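Local coordinates for protein putative hydantoin racemase (Klebsiella pneumoniae subsp. pneumoniae, PDB 3QVL) that interconverts the D and L enantiomers of allantoin, and probably of other 5-monosubstituted hydantoins as well, at residues I4-P9 with G72-S77; E46-E51 with T121-R126; G57-I62 with L84-L89; F78-L83 with I95-A100. All coordinates share one frame; numbering follows the deposited sequence.

Contact 1 (I4-P9 with G72-S77); sequences IQVINP and GHVIAS. Unlike the reference sequence in segment 72-77: Ser-77 (reference Cys). With 5HY ([(4R)-2,5-dioxoimidazolidin-4-yl]acetic acid), chain C.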
loop_
_atom_site.group_PDB
_atom_site.type_symbol
_atom_site.label_atom_id
_atom_site.label_comp_id
_atom_site.label_asym_id
_atom_site.label_seq_id
_atom_site.Cartn_x
_atom_site.Cartn_y
_atom_site.Cartn_z
ATOM N N ILE A 4 -4.114 7.017 36.569
ATOM C CA ILE A 4 -3.406 6.614 35.357
ATOM C C ILE A 4 -1.927 6.398 35.652
ATOM O O ILE A 4 -1.236 7.307 36.119
ATOM C CB ILE A 4 -3.572 7.655 34.217
ATOM C CG1 ILE A 4 -5.057 7.919 33.939
ATOM C CG2 ILE A 4 -2.849 7.188 32.946
ATOM C CD1 ILE A 4 -5.321 9.108 33.038
ATOM N N GLN A 5 -1.456 5.185 35.380
ATOM C CA GLN A 5 -0.050 4.846 35.538
ATOM C C GLN A 5 0.711 5.237 34.276
ATOM O O GLN A 5 0.511 4.650 33.212
ATOM C CB GLN A 5 0.110 3.350 35.821
ATOM C CG GLN A 5 1.522 2.936 36.214
ATOM C CD GLN A 5 1.731 1.434 36.178
ATOM O OE1 GLN A 5 1.247 0.745 35.279
ATOM N NE2 GLN A 5 2.464 0.918 37.157
ATOM N N VAL A 6 1.573 6.243 34.398
ATOM C CA VAL A 6 2.395 6.683 33.276
ATOM C C VAL A 6 3.790 6.074 33.414
ATOM O O VAL A 6 4.571 6.465 34.286
ATOM C CB VAL A 6 2.459 8.228 33.170
ATOM C CG1 VAL A 6 3.223 8.646 31.925
ATOM C CG2 VAL A 6 1.052 8.821 33.138
ATOM N N ILE A 7 4.080 5.105 32.551
ATOM C CA ILE A 7 5.314 4.329 32.637
ATOM C C ILE A 7 6.386 4.858 31.692
ATOM O O ILE A 7 6.226 4.813 30.473
ATOM C CB ILE A 7 5.073 2.827 32.321
ATOM C CG1 ILE A 7 3.917 2.269 33.157
ATOM C CG2 ILE A 7 6.360 2.015 32.538
ATOM C CD1 ILE A 7 3.361 0.957 32.639
ATOM N N ASN A 8 7.474 5.361 32.269
ATOM C CA ASN A 8 8.693 5.603 31.515
ATOM C C ASN A 8 9.401 4.259 31.349
ATOM O O ASN A 8 9.828 3.666 32.337
ATOM C CB ASN A 8 9.596 6.607 32.243
ATOM C CG ASN A 8 10.917 6.847 31.522
ATOM O OD1 ASN A 8 11.069 6.527 30.341
ATOM N ND2 ASN A 8 11.882 7.417 32.238
ATOM N N PRO A 9 9.502 3.759 30.101
ATOM C CA PRO A 9 10.094 2.445 29.839
ATOM C C PRO A 9 11.601 2.370 30.089
ATOM O O PRO A 9 12.133 1.271 30.250
ATOM C CB PRO A 9 9.779 2.212 28.357
ATOM C CG PRO A 9 8.592 3.072 28.098
ATOM C CD PRO A 9 8.884 4.307 28.884
ATOM N N GLY A 72 -5.944 2.994 33.868
ATOM C CA GLY A 72 -5.266 2.904 32.578
ATOM C C GLY A 72 -3.767 3.111 32.668
ATOM O O GLY A 72 -3.238 3.462 33.727
ATOM N N HIS A 73 -3.084 2.890 31.547
ATOM C CA HIS A 73 -1.626 2.970 31.494
ATOM C C HIS A 73 -1.146 3.760 30.281
ATOM O O HIS A 73 -1.806 3.787 29.239
ATOM C CB HIS A 73 -1.000 1.572 31.444
ATOM C CG HIS A 73 -1.598 0.595 32.409
ATOM N ND1 HIS A 73 -0.997 0.262 33.603
ATOM C CD2 HIS A 73 -2.735 -0.139 32.342
ATOM C CE1 HIS A 73 -1.739 -0.630 34.234
ATOM N NE2 HIS A 73 -2.802 -0.887 33.493
ATOM N N VAL A 74 0.014 4.393 30.432
ATOM C CA VAL A 74 0.686 5.088 29.337
ATOM C C VAL A 74 2.113 4.550 29.203
ATOM O O VAL A 74 2.842 4.466 30.193
ATOM C CB VAL A 74 0.707 6.624 29.564
ATOM C CG1 VAL A 74 1.607 7.320 28.549
ATOM C CG2 VAL A 74 -0.706 7.201 29.498
ATOM N N ILE A 75 2.497 4.172 27.984
ATOM C CA ILE A 75 3.878 3.772 27.697
ATOM C C ILE A 75 4.625 4.979 27.132
ATOM O O ILE A 75 4.390 5.395 25.991
ATOM C CB ILE A 75 3.947 2.555 26.743
ATOM C CG1 ILE A 75 3.289 1.335 27.396
ATOM C CG2 ILE A 75 5.397 2.241 26.365
ATOM C CD1 ILE A 75 3.145 0.136 26.483
ATOM N N ALA A 76 5.525 5.530 27.943
ATOM C CA ALA A 76 6.094 6.854 27.694
ATOM C C ALA A 76 7.462 6.907 27.005
ATOM O O ALA A 76 8.337 7.687 27.398
ATOM C CB ALA A 76 6.092 7.683 28.979
ATOM N N SER A 77 7.627 6.063 25.989
ATOM C CA SER A 77 8.777 6.108 25.085
ATOM C C SER A 77 8.262 6.091 23.649
ATOM O O SER A 77 7.290 5.394 23.348
ATOM C CB SER A 77 9.708 4.923 25.328
ATOM O OG SER A 77 10.846 4.982 24.488
HETATM C C 5HY C . 11.977 7.892 24.160
HETATM N N 5HY C . 13.860 6.625 23.779
HETATM O O 5HY C . 10.934 8.531 24.034
HETATM C CA 5HY C . 12.714 7.170 23.039
HETATM C CB 5HY C . 13.148 8.117 21.899
HETATM C CG 5HY C . 13.862 9.411 22.324
HETATM O OAB 5HY C . 14.505 6.616 25.944
HETATM N NAF 5HY C . 12.623 7.697 25.307
HETATM C CAI 5HY C . 13.709 6.952 25.067
HETATM O OD1 5HY C . 14.402 10.066 21.409
HETATM O OD2 5HY C . 13.847 9.737 23.531
HETATM O O HOH W 1 11.157 7.636 27.744
#

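Contact 2 (E46-E51 with T121-R126); sequences EGHFDE and TLIIAR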
loop_
_atom_site.group_PDB
_atom_site.type_symbol
_atom_site.label_atom_id
_atom_site.label_comp_id
_atom_site.label_asym_id
_atom_site.label_seq_id
_atom_site.Cartn_x
_atom_site.Cartn_y
_atom_site.Cartn_z
ATOM N N GLU A 46 17.643 3.481 22.677
ATOM C CA GLU A 46 18.307 3.974 21.472
ATOM C C GLU A 46 18.559 2.852 20.467
ATOM O O GLU A 46 19.667 2.707 19.946
ATOM C CB GLU A 46 19.629 4.655 21.839
ATOM C CG GLU A 46 19.483 5.875 22.739
ATOM C CD GLU A 46 20.814 6.443 23.192
ATOM O OE1 GLU A 46 21.694 5.658 23.607
ATOM O OE2 GLU A 46 20.976 7.680 23.143
ATOM N N GLY A 47 17.527 2.059 20.202
ATOM C CA GLY A 47 17.634 0.943 19.270
ATOM C C GLY A 47 16.749 -0.229 19.643
ATOM O O GLY A 47 16.006 -0.171 20.626
ATOM N N HIS A 48 16.849 -1.298 18.859
ATOM C CA HIS A 48 15.973 -2.462 18.989
ATOM C C HIS A 48 16.296 -3.308 20.222
ATOM O O HIS A 48 15.391 -3.843 20.867
ATOM C CB HIS A 48 16.027 -3.310 17.715
ATOM C CG HIS A 48 15.872 -2.514 16.454
ATOM N ND1 HIS A 48 14.646 -2.261 15.878
ATOM C CD2 HIS A 48 16.790 -1.910 15.665
ATOM C CE1 HIS A 48 14.817 -1.534 14.788
ATOM N NE2 HIS A 48 16.109 -1.307 14.635
ATOM N N PHE A 49 17.588 -3.424 20.534
ATOM C CA PHE A 49 18.064 -4.120 21.732
ATOM C C PHE A 49 17.523 -3.450 22.995
ATOM O O PHE A 49 16.989 -4.123 23.882
ATOM C CB PHE A 49 19.599 -4.162 21.733
ATOM C CG PHE A 49 20.208 -4.725 22.991
ATOM C CD1 PHE A 49 20.365 -6.096 23.153
ATOM C CD2 PHE A 49 20.658 -3.875 23.999
ATOM C CE1 PHE A 49 20.944 -6.618 24.311
ATOM C CE2 PHE A 49 21.239 -4.385 25.157
ATOM C CZ PHE A 49 21.381 -5.758 25.313
ATOM N N ASP A 50 17.654 -2.125 23.057
ATOM C CA ASP A 50 17.129 -1.333 24.168
ATOM C C ASP A 50 15.614 -1.483 24.305
ATOM O O ASP A 50 15.096 -1.587 25.417
ATOM C CB ASP A 50 17.490 0.147 23.998
ATOM C CG ASP A 50 18.987 0.409 24.090
ATOM O OD1 ASP A 50 19.736 -0.461 24.584
ATOM O OD2 ASP A 50 19.412 1.506 23.665
ATOM N N GLU A 51 14.915 -1.500 23.168
ATOM C CA GLU A 51 13.456 -1.649 23.139
ATOM C C GLU A 51 12.974 -2.972 23.724
ATOM O O GLU A 51 11.976 -3.005 24.448
ATOM C CB GLU A 51 12.917 -1.498 21.714
ATOM C CG GLU A 51 12.792 -0.064 21.244
ATOM C CD GLU A 51 11.536 0.177 20.435
ATOM O OE1 GLU A 51 11.260 -0.598 19.494
ATOM O OE2 GLU A 51 10.820 1.147 20.747
ATOM N N THR A 121 17.135 5.676 15.629
ATOM C CA THR A 121 15.773 5.427 16.106
ATOM C C THR A 121 14.716 5.806 15.065
ATOM O O THR A 121 13.530 5.525 15.251
ATOM C CB THR A 121 15.472 6.157 17.441
ATOM O OG1 THR A 121 15.432 7.572 17.225
ATOM C CG2 THR A 121 16.523 5.825 18.498
ATOM N N LEU A 122 15.146 6.444 13.975
ATOM C CA LEU A 122 14.232 6.843 12.901
ATOM C C LEU A 122 13.529 5.643 12.268
ATOM O O LEU A 122 12.342 5.720 11.943
ATOM C CB LEU A 122 14.958 7.669 11.830
ATOM C CG LEU A 122 15.355 9.109 12.180
ATOM C CD1 LEU A 122 16.421 9.619 11.222
ATOM C CD2 LEU A 122 14.149 10.040 12.185
ATOM N N ILE A 123 14.259 4.538 12.115
ATOM C CA ILE A 123 13.705 3.294 11.571
ATOM C C ILE A 123 12.580 2.727 12.450
ATOM O O ILE A 123 11.604 2.175 11.938
ATOM C CB ILE A 123 14.817 2.224 11.299
ATOM C CG1 ILE A 123 14.288 1.069 10.436
ATOM C CG2 ILE A 123 15.443 1.707 12.600
ATOM C CD1 ILE A 123 14.059 1.428 8.975
ATOM N N ILE A 124 12.726 2.881 13.766
ATOM C CA ILE A 124 11.710 2.450 14.729
ATOM C C ILE A 124 10.431 3.275 14.557
ATOM O O ILE A 124 9.324 2.728 14.580
ATOM C CB ILE A 124 12.237 2.529 16.191
ATOM C CG1 ILE A 124 13.437 1.590 16.377
ATOM C CG2 ILE A 124 11.129 2.196 17.197
ATOM C CD1 ILE A 124 14.226 1.812 17.661
ATOM N N ALA A 125 10.596 4.583 14.367
ATOM C CA ALA A 125 9.473 5.485 14.114
ATOM C C ALA A 125 8.806 5.199 12.766
ATOM O O ALA A 125 7.582 5.281 12.649
ATOM C CB ALA A 125 9.925 6.934 14.197
ATOM N N ARG A 126 9.616 4.858 11.762
ATOM C CA ARG A 126 9.115 4.472 10.437
ATOM C C ARG A 126 8.239 3.226 10.512
ATOM O O ARG A 126 7.174 3.170 9.894
ATOM C CB ARG A 126 10.270 4.217 9.464
ATOM C CG ARG A 126 11.004 5.458 9.001
ATOM C CD ARG A 126 12.065 5.101 7.969
ATOM N NE ARG A 126 13.168 6.059 7.970
ATOM C CZ ARG A 126 13.206 7.173 7.245
ATOM N NH1 ARG A 126 14.260 7.975 7.325
ATOM N NH2 ARG A 126 12.199 7.492 6.440
#

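Contact 3 (G57-I62 with L84-L89); sequences GVLEQI and LAAREL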
loop_
_atom_site.group_PDB
_atom_site.type_symbol
_atom_site.label_atom_id
_atom_site.label_comp_id
_atom_site.label_asym_id
_atom_site.label_seq_id
_atom_site.Cartn_x
_atom_site.Cartn_y
_atom_site.Cartn_z
ATOM N N GLY A 57 10.417 -4.359 31.077
ATOM C CA GLY A 57 10.309 -3.370 32.150
ATOM C C GLY A 57 8.931 -2.737 32.220
ATOM O O GLY A 57 8.407 -2.494 33.311
ATOM N N VAL A 58 8.347 -2.473 31.052
ATOM C CA VAL A 58 6.968 -1.989 30.953
ATOM C C VAL A 58 6.003 -2.998 31.579
ATOM O O VAL A 58 5.149 -2.625 32.386
ATOM C CB VAL A 58 6.566 -1.692 29.478
ATOM C CG1 VAL A 58 5.057 -1.506 29.341
ATOM C CG2 VAL A 58 7.295 -0.462 28.961
ATOM N N LEU A 59 6.167 -4.272 31.220
ATOM C CA LEU A 59 5.307 -5.351 31.716
ATOM C C LEU A 59 5.362 -5.507 33.235
ATOM O O LEU A 59 4.344 -5.790 33.871
ATOM C CB LEU A 59 5.647 -6.680 31.031
ATOM C CG LEU A 59 5.326 -6.809 29.538
ATOM C CD1 LEU A 59 5.851 -8.128 28.995
ATOM C CD2 LEU A 59 3.828 -6.678 29.274
ATOM N N GLU A 60 6.553 -5.323 33.802
ATOM C CA GLU A 60 6.742 -5.343 35.252
ATOM C C GLU A 60 5.908 -4.254 35.927
ATOM O O GLU A 60 5.296 -4.491 36.972
ATOM C CB GLU A 60 8.223 -5.182 35.606
ATOM N N GLN A 61 5.878 -3.070 35.318
ATOM C CA GLN A 61 5.088 -1.954 35.838
ATOM C C GLN A 61 3.590 -2.103 35.561
ATOM O O GLN A 61 2.767 -1.698 36.382
ATOM C CB GLN A 61 5.611 -0.611 35.315
ATOM C CG GLN A 61 6.969 -0.191 35.891
ATOM C CD GLN A 61 7.009 -0.190 37.416
ATOM O OE1 GLN A 61 7.925 -0.751 38.021
ATOM N NE2 GLN A 61 6.015 0.431 38.041
ATOM N N ILE A 62 3.247 -2.681 34.408
ATOM C CA ILE A 62 1.853 -3.008 34.076
ATOM C C ILE A 62 1.266 -3.938 35.141
ATOM O O ILE A 62 0.151 -3.719 35.624
ATOM C CB ILE A 62 1.727 -3.660 32.666
ATOM C CG1 ILE A 62 2.071 -2.654 31.555
ATOM C CG2 ILE A 62 0.337 -4.271 32.452
ATOM C CD1 ILE A 62 1.032 -1.563 31.313
ATOM N N LEU A 84 1.431 -4.020 22.717
ATOM C CA LEU A 84 0.436 -5.086 22.593
ATOM C C LEU A 84 0.563 -6.125 23.707
ATOM O O LEU A 84 -0.437 -6.697 24.147
ATOM C CB LEU A 84 0.493 -5.734 21.205
ATOM C CG LEU A 84 0.192 -4.815 20.010
ATOM C CD1 LEU A 84 0.213 -5.592 18.702
ATOM C CD2 LEU A 84 -1.140 -4.084 20.174
ATOM N N ALA A 85 1.796 -6.352 24.160
ATOM C CA ALA A 85 2.061 -7.206 25.318
ATOM C C ALA A 85 1.404 -6.630 26.570
ATOM O O ALA A 85 0.798 -7.363 27.356
ATOM C CB ALA A 85 3.560 -7.366 25.527
ATOM N N ALA A 86 1.521 -5.313 26.736
ATOM C CA ALA A 86 0.921 -4.596 27.861
ATOM C C ALA A 86 -0.603 -4.642 27.821
ATOM O O ALA A 86 -1.252 -4.768 28.861
ATOM C CB ALA A 86 1.406 -3.154 27.890
ATOM N N ARG A 87 -1.168 -4.541 26.619
ATOM C CA ARG A 87 -2.619 -4.591 26.437
ATOM C C ARG A 87 -3.203 -5.957 26.788
ATOM O O ARG A 87 -4.338 -6.047 27.260
ATOM C CB ARG A 87 -3.007 -4.176 25.018
ATOM C CG ARG A 87 -2.878 -2.684 24.791
ATOM C CD ARG A 87 -3.304 -2.263 23.401
ATOM N NE ARG A 87 -3.185 -0.814 23.259
ATOM C CZ ARG A 87 -3.369 -0.139 22.129
ATOM N NH1 ARG A 87 -3.685 -0.769 21.004
ATOM N NH2 ARG A 87 -3.233 1.179 22.127
ATOM N N GLU A 88 -2.420 -7.010 26.566
ATOM C CA GLU A 88 -2.805 -8.361 26.968
ATOM C C GLU A 88 -2.829 -8.499 28.490
ATOM O O GLU A 88 -3.784 -9.037 29.053
ATOM C CB GLU A 88 -1.856 -9.401 26.370
ATOM C CG GLU A 88 -2.024 -9.628 24.875
ATOM C CD GLU A 88 -1.173 -10.774 24.351
ATOM O OE1 GLU A 88 -0.342 -11.311 25.111
ATOM O OE2 GLU A 88 -1.343 -11.147 23.175
ATOM N N LEU A 89 -1.780 -8.002 29.143
ATOM C CA LEU A 89 -1.630 -8.133 30.593
ATOM C C LEU A 89 -2.579 -7.226 31.379
ATOM O O LEU A 89 -3.150 -7.649 32.385
ATOM C CB LEU A 89 -0.173 -7.884 31.011
ATOM C CG LEU A 89 0.242 -8.166 32.462
ATOM C CD1 LEU A 89 0.030 -9.629 32.842
ATOM C CD2 LEU A 89 1.692 -7.761 32.695
#

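Contact 4 (F78-L83 with I95-A100); sequences FGDPGL and IGIAEA. With 5HY ([(4R)-2,5-dioxoimidazolidin-4-yl]acetic acid), chain C.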
loop_
_atom_site.group_PDB
_atom_site.type_symbol
_atom_site.label_atom_id
_atom_site.label_comp_id
_atom_site.label_asym_id
_atom_site.label_seq_id
_atom_site.Cartn_x
_atom_site.Cartn_y
_atom_site.Cartn_z
ATOM N N PHE A 78 8.913 6.849 22.768
ATOM C CA PHE A 78 8.433 7.019 21.387
ATOM C C PHE A 78 8.460 5.774 20.483
ATOM O O PHE A 78 7.980 5.815 19.350
ATOM C CB PHE A 78 9.145 8.199 20.716
ATOM C CG PHE A 78 8.392 8.779 19.550
ATOM C CD1 PHE A 78 7.235 9.529 19.754
ATOM C CD2 PHE A 78 8.839 8.578 18.248
ATOM C CE1 PHE A 78 6.535 10.067 18.676
ATOM C CE2 PHE A 78 8.145 9.111 17.165
ATOM C CZ PHE A 78 6.991 9.856 17.382
ATOM N N GLY A 79 9.008 4.672 20.981
ATOM C CA GLY A 79 8.938 3.407 20.259
ATOM C C GLY A 79 7.752 2.559 20.683
ATOM O O GLY A 79 7.522 1.485 20.123
ATOM N N ASP A 80 6.999 3.053 21.668
ATOM C CA ASP A 80 5.883 2.323 22.290
ATOM C C ASP A 80 6.223 0.854 22.594
ATOM O O ASP A 80 5.463 -0.044 22.219
ATOM C CB ASP A 80 4.615 2.414 21.422
ATOM C CG ASP A 80 4.128 3.843 21.227
ATOM O OD1 ASP A 80 4.626 4.761 21.914
ATOM O OD2 ASP A 80 3.232 4.047 20.381
ATOM N N PRO A 81 7.359 0.605 23.280
ATOM C CA PRO A 81 7.812 -0.772 23.480
ATOM C C PRO A 81 6.846 -1.600 24.321
ATOM O O PRO A 81 6.366 -1.139 25.363
ATOM C CB PRO A 81 9.151 -0.602 24.208
ATOM C CG PRO A 81 9.050 0.702 24.887
ATOM C CD PRO A 81 8.234 1.567 23.973
ATOM N N GLY A 82 6.559 -2.808 23.844
ATOM C CA GLY A 82 5.684 -3.748 24.540
ATOM C C GLY A 82 4.225 -3.336 24.613
ATOM O O GLY A 82 3.513 -3.758 25.523
ATOM N N LEU A 83 3.775 -2.530 23.652
ATOM C CA LEU A 83 2.407 -1.999 23.662
ATOM C C LEU A 83 1.338 -3.092 23.666
ATOM O O LEU A 83 0.450 -3.090 24.520
ATOM C CB LEU A 83 2.177 -1.021 22.499
ATOM C CG LEU A 83 0.785 -0.380 22.382
ATOM C CD1 LEU A 83 0.486 0.560 23.548
ATOM C CD2 LEU A 83 0.635 0.348 21.055
ATOM N N ILE A 95 -1.998 3.061 26.315
ATOM C CA ILE A 95 -1.749 3.951 25.181
ATOM C C ILE A 95 -0.268 4.313 25.089
ATOM O O ILE A 95 0.336 4.752 26.069
ATOM C CB ILE A 95 -2.610 5.250 25.264
ATOM C CG1 ILE A 95 -4.097 4.929 25.500
ATOM C CG2 ILE A 95 -2.417 6.124 24.019
ATOM C CD1 ILE A 95 -4.770 4.109 24.398
ATOM N N GLY A 96 0.311 4.114 23.907
ATOM C CA GLY A 96 1.687 4.526 23.643
ATOM C C GLY A 96 1.745 6.001 23.297
ATOM O O GLY A 96 0.777 6.558 22.770
ATOM N N ILE A 97 2.876 6.642 23.588
ATOM C CA ILE A 97 3.009 8.079 23.326
ATOM C C ILE A 97 3.212 8.419 21.847
ATOM O O ILE A 97 2.766 9.469 21.389
ATOM C CB ILE A 97 4.072 8.778 24.222
ATOM C CG1 ILE A 97 5.478 8.225 23.974
ATOM C CG2 ILE A 97 3.665 8.686 25.691
ATOM C CD1 ILE A 97 6.587 9.204 24.331
ATOM N N ALA A 98 3.876 7.532 21.107
ATOM C CA ALA A 98 3.992 7.687 19.658
ATOM C C ALA A 98 2.612 7.553 19.028
ATOM O O ALA A 98 2.212 8.379 18.206
ATOM C CB ALA A 98 4.946 6.661 19.079
ATOM N N GLU A 99 1.894 6.511 19.441
ATOM C CA GLU A 99 0.522 6.254 19.018
ATOM C C GLU A 99 -0.367 7.481 19.232
ATOM O O GLU A 99 -1.012 7.955 18.297
ATOM C CB GLU A 99 -0.029 5.045 19.783
ATOM C CG GLU A 99 -1.483 4.690 19.489
ATOM C CD GLU A 99 -2.033 3.640 20.441
ATOM O OE1 GLU A 99 -1.608 3.603 21.618
ATOM O OE2 GLU A 99 -2.898 2.849 20.015
ATOM N N ALA A 100 -0.372 7.995 20.461
ATOM C CA ALA A 100 -1.220 9.126 20.835
ATOM C C ALA A 100 -0.870 10.412 20.088
ATOM O O ALA A 100 -1.765 11.126 19.634
ATOM C CB ALA A 100 -1.168 9.350 22.332
HETATM C C 5HY C . 11.977 7.892 24.160
HETATM N N 5HY C . 13.860 6.625 23.779
HETATM O O 5HY C . 10.934 8.531 24.034
HETATM C CA 5HY C . 12.714 7.170 23.039
HETATM C CB 5HY C . 13.148 8.117 21.899
HETATM C CG 5HY C . 13.862 9.411 22.324
HETATM O OAB 5HY C . 14.505 6.616 25.944
HETATM N NAF 5HY C . 12.623 7.697 25.307
HETATM C CAI 5HY C . 13.709 6.952 25.067
HETATM O OD1 5HY C . 14.402 10.066 21.409
HETATM O OD2 5HY C . 13.847 9.737 23.531
#

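Contact 1 (I4-P9 with G72-S77)
The two inner strands of a four-stranded parallel sheet, ordered 31-36, 2-7, 72-75, 94-96, meet here as Ile-4 to Ile-7 pairs with Gly-72 to Ile-75. The short strand axes diverge by only 16°, and four backbone bonds join the edges: Gln-5 N to Gly-72 O (3.0 Å), Val-74 N to Gln-5 O (2.8 Å), Ile-7 N to Val-74 O (2.7 Å) and, from one residue past strand 72-75, Ala-76 N to Ile-7 O (2.7 Å). On one face Val-6 and Val-74 lie side by side and point the same way, CG1 to CG1 at 4.0 Å, with helices 13-26 and 203-216 packed over them. The other face carries a polar pair. Gln-5 reaches out in an extended chain, CG anti to the backbone N (chi1 -171°), and its OE1 accepts from His-73 ND1 at 2.8 Å. OE1 sits in the imidazole plane, whereas the amide is turned 56° from the ring. Beyond the strands Pro-9 CG rests 3.5 Å from CB of Ser-77, a pocket residue standing where the reference sequence has Cys. One water joins Asn-8 OD1, Ala-76 O and the ligand nitrogen NAF, 2.8 Å from the last. Since it gives both protons to the protein oxygens, the strand ends orient a water whose oxygen accepts from the ligand N-H. Likewise, with Gln-5 NE2 donating to Gln-61 O of helix 48-68, OE1 is left as the acceptor, so His-73 probably carries its proton on ND1.

Contact 2 (E46-E51 with T121-R126)
His-48 lays its imidazole alongside Ile-124, the two side chains overlapping head to tail. Ile-124 CD1 lies over one face of the ring, and its CG1 comes to 3.8 Å from His-48 CE1. The ring is carried there by CG anti to the carbonyl carbon (chi1 -48°), which swings it over to helix 122-132. The side chain of Ile-123 crosses that of His-48 at about a right angle, with CG2 3.7 Å from His-48 NE2. Glu-51, one helical turn on, bends at chi2 (-140°) and runs antiparallel to Ile-124, so that both carboxylate oxygens meet one methyl: Ile-124 CG2 is 3.6 Å from Glu-51 OE1. The CD1 methyl, meanwhile, presses on the N-cap, 3.8 Å from Gly-47 C. Thr-121 adds its CG2, 3.9 Å from Glu-46 CA, while its OG1 turns to Leu-118 O. Helix 48-68 packs on the first sheet and helix 122-132 on strands 112-116 and 138-143 of the second, so the contact bridges the two sheet-based halves beside the ligand, the side chain of Thr-121 about 5 Å from it. In a second subunit, Glu-88 accepts from the backbone N of His-48 and Phe-49. No hydrogen bond spans the two segments, and His-48 NE2 is buried without a partner in the model. Cohesion therefore comes from van der Waals contact, while the charges of Glu-46 and Asp-50 are answered by Lys-233 of the second subunit.

Contact 3 (G57-I62 with L84-L89)
Ile-62 and Leu-89 form the tight end of this helix-helix contact, running alongside each other from opposite helices with Ile-62 CG2 3.8 Å from Leu-89 CD2. That leucine methyl goes further and touches backbone, 3.5 Å from Leu-59 O, because Leu-89 CG stands anti to its backbone N (chi1 -171°) and sends the branch across to helix 48-68. Its distance to the methyl Leu-59 CD2 is a wider 4.2 Å. Ile-62 also presses on Ala-86: CG1 and CD1 both lie close to the small methyl, the former 3.8 Å from Ala-86 CB. Beside them Leu-59 CD2 reaches the main chain, 3.6 Å from Ala-85 C. The small alanines are consistent with the close approach of these larger side chains to the helix backbone, and the segment axes come within 9.6 Å at an angle of 20°. Such near-parallel neighbours are expected of consecutive beta-alpha-beta units: the chain runs from helix 48-68 through strand 72-75 to helix 83-89 and on to strand 94-96, and both helices lie against the sheet, where Ile-62 meets Ile-7 and Ala-86 meets Ile-75 and Val-94. Packing is slacker at the upstream end, where Val-58 CG1 stays 4.3 Å from Ala-86 CB. Farther round the helix, partly exposed Glu-60 is turned away and modelled only to CB, and the amide of Gln-61 extends off from helix 83-89. Around Leu-59 and Ala-85 a second subunit closes in with Phe-49, and its Arg-120 forms a salt bridge with Glu-88.

Contact 4 (F78-L83 with I95-A100)
Asp-80 holds the N terminus of helix 97-108 with both carboxylate oxygens. OD1 accepts Ala-98 N at 3.0 Å and OD2 accepts Glu-99 N at 3.0 Å, each through its syn lone pair; Ile-97 N is also near OD1, but its angle is too poor for a bond. CG stands anti to the carbonyl carbon (chi1 -61°), which points the carboxylate at the helix end. Gly-96, the N-cap residue, has no side chain, and Asp-80, approaching its CA to 3.4 Å with OD1, takes the place of one. Glu-99, three residues on, accepts Gly-96 N with OE1 at 3.0 Å, as the N3 residue of a capping box would. Asp-80 OD2 also hydrogen-bonds Tyr-132 OH and so has two partners, while the second oxygen of Glu-99, OE2, forms a salt bridge with Arg-87. Leu-83 CD1 packs 3.6 Å from Gly-96 N. At the loop's start Phe-78 N donates to the ligand's O, 2.9 Å away and fairly straight at 160°. Ala-98 CB sits over one face of the Phe-78 ring, 3.9 Å from the centroid and offset toward the rim, a CH-pi contact that probably helps to place the ligand-binding amide relative to helix 97-108. Two helix N-H groups directed at one carboxylate, with the helix dipole behind them, would probably stabilise Asp-80 as an anion, and Arg-87 would offset the nearby charge of Glu-99.

Overall arrangement
From the N terminus, strand 2-7 is first rejoined by strand 72-75, so contact 1 closes a loop that includes helix 48-68. Contact 2 opens inside that loop, at the start of the helix, and closes beyond it at helix 122-132; the two therefore cross. Contact 3 also crosses contact 1, linking the same helix farther along to helix 83-89. Contact 4 follows contact 1 in series and crosses contact 3; contacts 3 and 4 are both nested within contact 2. Contacts 1 and 4 share neighbouring strands, probably hydrogen-bonded, Ile-75 N to Ile-95 O, and both touch the ligand. Contact 3 packs helices on that sheet; contact 2 ties helix 48-68 to helix 122-132 on the second sheet (138-143, 112-116, 177-180, 200-201).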